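Long-range contact in heat shock protein, putative (Plasmodium falciparum, PDB 1Y6Z), which is a putative Hsp90-family chaperone, represented here by its middle domain, and probably helps other proteins fold at the expense of ATP hydrolysis: residues Trp147-Leu151 with Ser174-Phe178. Sequence-based numbering, arbitrary orientation.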
loop_
_atom_site.group_PDB
_atom_site.type_symbol
_atom_site.label_atom_id
_atom_site.label_comp_id
_atom_site.label_asym_id
_atom_site.label_seq_id
_atom_site.Cartn_x
_atom_site.Cartn_y
_atom_site.Cartn_z
ATOM N N TRP B 147 12.462 13.768 -4.056
ATOM C CA TRP B 147 11.960 13.277 -2.796
ATOM C C TRP B 147 12.491 14.087 -1.596
ATOM O O TRP B 147 11.745 14.394 -0.660
ATOM C CB TRP B 147 12.285 11.782 -2.613
ATOM C CG TRP B 147 11.799 11.284 -1.287
ATOM C CD1 TRP B 147 12.563 10.836 -0.250
ATOM C CD2 TRP B 147 10.442 11.165 -0.864
ATOM N NE1 TRP B 147 11.772 10.478 0.811
ATOM C CE2 TRP B 147 10.462 10.672 0.466
ATOM C CE3 TRP B 147 9.207 11.478 -1.458
ATOM C CZ2 TRP B 147 9.309 10.451 1.199
ATOM C CZ3 TRP B 147 8.057 11.250 -0.727
ATOM C CH2 TRP B 147 8.112 10.740 0.576
ATOM N N THR B 148 13.795 14.404 -1.593
ATOM C CA THR B 148 14.321 15.176 -0.479
ATOM C C THR B 148 13.714 16.589 -0.430
ATOM O O THR B 148 13.392 17.063 0.641
ATOM C CB THR B 148 15.894 15.239 -0.467
ATOM O OG1 THR B 148 16.432 13.916 -0.450
ATOM C CG2 THR B 148 16.385 16.012 0.770
ATOM N N LYS B 149 13.555 17.216 -1.595
ATOM C CA LYS B 149 12.789 18.463 -1.796
ATOM C C LYS B 149 11.360 18.385 -1.267
ATOM O O LYS B 149 10.937 19.218 -0.469
ATOM C CB LYS B 149 12.704 18.752 -3.284
ATOM C CG LYS B 149 12.121 20.082 -3.615
ATOM C CD LYS B 149 12.248 20.275 -5.116
ATOM C CE LYS B 149 12.900 21.595 -5.409
ATOM N NZ LYS B 149 12.064 22.377 -6.332
ATOM N N PHE B 150 10.642 17.339 -1.668
ATOM C CA PHE B 150 9.322 17.098 -1.089
ATOM C C PHE B 150 9.378 17.081 0.458
ATOM O O PHE B 150 8.624 17.788 1.113
ATOM C CB PHE B 150 8.701 15.813 -1.658
ATOM C CG PHE B 150 7.424 15.442 -0.993
ATOM C CD1 PHE B 150 6.232 16.109 -1.322
ATOM C CD2 PHE B 150 7.401 14.438 -0.020
ATOM C CE1 PHE B 150 5.060 15.803 -0.679
ATOM C CE2 PHE B 150 6.244 14.096 0.622
ATOM C CZ PHE B 150 5.067 14.783 0.321
ATOM N N LEU B 151 10.248 16.267 1.072
ATOM C CA LEU B 151 10.284 16.234 2.542
ATOM C C LEU B 151 10.735 17.559 3.154
ATOM O O LEU B 151 10.200 17.996 4.181
ATOM C CB LEU B 151 11.127 15.056 3.076
ATOM C CG LEU B 151 10.571 13.634 2.820
ATOM C CD1 LEU B 151 11.625 12.654 3.379
ATOM C CD2 LEU B 151 9.199 13.345 3.398
ATOM N N SER B 174 6.140 5.494 7.492
ATOM C CA SER B 174 7.158 4.904 6.633
ATOM C C SER B 174 7.856 5.915 5.705
ATOM O O SER B 174 8.924 5.606 5.128
ATOM C CB SER B 174 6.554 3.720 5.839
ATOM O OG SER B 174 5.760 4.129 4.770
ATOM N N LEU B 175 7.288 7.123 5.582
ATOM C CA LEU B 175 7.783 8.172 4.643
ATOM C C LEU B 175 8.644 9.237 5.311
ATOM O O LEU B 175 9.421 9.869 4.630
ATOM C CB LEU B 175 6.616 8.907 3.908
ATOM C CG LEU B 175 5.647 7.980 3.098
ATOM C CD1 LEU B 175 4.346 8.651 2.566
ATOM C CD2 LEU B 175 6.496 7.349 1.968
ATOM N N VAL B 176 8.422 9.464 6.612
ATOM C CA VAL B 176 9.035 10.591 7.349
ATOM C C VAL B 176 10.545 10.236 7.565
ATOM O O VAL B 176 10.886 9.053 7.575
ATOM C CB VAL B 176 8.299 10.898 8.692
ATOM C CG1 VAL B 176 6.809 11.245 8.536
ATOM C CG2 VAL B 176 8.416 9.736 9.660
ATOM N N GLU B 177 11.419 11.266 7.654
ATOM C CA GLU B 177 12.863 11.082 7.801
ATOM C C GLU B 177 13.425 12.014 8.878
ATOM O O GLU B 177 12.906 13.136 9.076
ATOM C CB GLU B 177 13.560 11.250 6.437
ATOM C CG GLU B 177 13.185 10.169 5.411
ATOM C CD GLU B 177 13.967 10.270 4.112
ATOM O OE1 GLU B 177 14.924 11.080 4.040
ATOM O OE2 GLU B 177 13.602 9.520 3.182
ATOM N N PHE B 178 14.456 11.528 9.589
ATOM C CA PHE B 178 15.088 12.270 10.699
ATOM C C PHE B 178 16.570 12.052 10.644
ATOM O O PHE B 178 17.050 11.009 10.182
ATOM C CB PHE B 178 14.622 11.798 12.098
ATOM C CG PHE B 178 13.148 11.803 12.267
ATOM C CD1 PHE B 178 12.390 10.680 11.949
ATOM C CD2 PHE B 178 12.489 12.946 12.705
ATOM C CE1 PHE B 178 11.020 10.674 12.077
ATOM C CE2 PHE B 178 11.087 12.955 12.857
ATOM C CZ PHE B 178 10.348 11.808 12.532
HETATM O O HOH W 1 16.071 11.735 1.243
#
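The indole of Trp147 meets the segment Ser174-Phe178 with its edge, while one of its faces is taken by Leu151 of its own helix, whose CG sits 3.6 Å above the ring plane, displaced toward the rim. At the edge, almost in plane, lie two oxygens, Glu177 OE2 and the backbone O of Leu175. In the Hsp90 middle domain helix 145-164 belongs to the helical region between the five-stranded mixed sheet and the three-stranded parallel sheet, and it packs here on the turn after helix 169-173 that runs into strand 177-178. With CB already directed at this connection and CG anti to the backbone N (chi1 178°), the indole's NE1 edge reaches Glu177, and NE1 donates to Glu177 OE2 at 3.1 Å, with an N-H...O angle of 156°. The acceptor lies in the ring plane, but the donor comes from well above the carboxylate plane. That carboxylate is gripped twice, since a water bridges Glu177 OE1 to Thr148 OG1 one residue further along the helix. Apolar contact adds to this: Leu175 CD2 packs on Trp147 CH2 at 4.0 Å, the two side chains crossing nearly at right angles, while Lys140 of helix 121-141 touches both residues. One residue on from Glu177, Phe178 pairs through its backbone with Thr188, and its side chain touches helix 237-249. Leu151 spreads its two methyls over the connection: CD2 approaches Leu175 O at 3.7 Å, and CD1 rests against the extended Glu177 chain, 3.4 Å from CD.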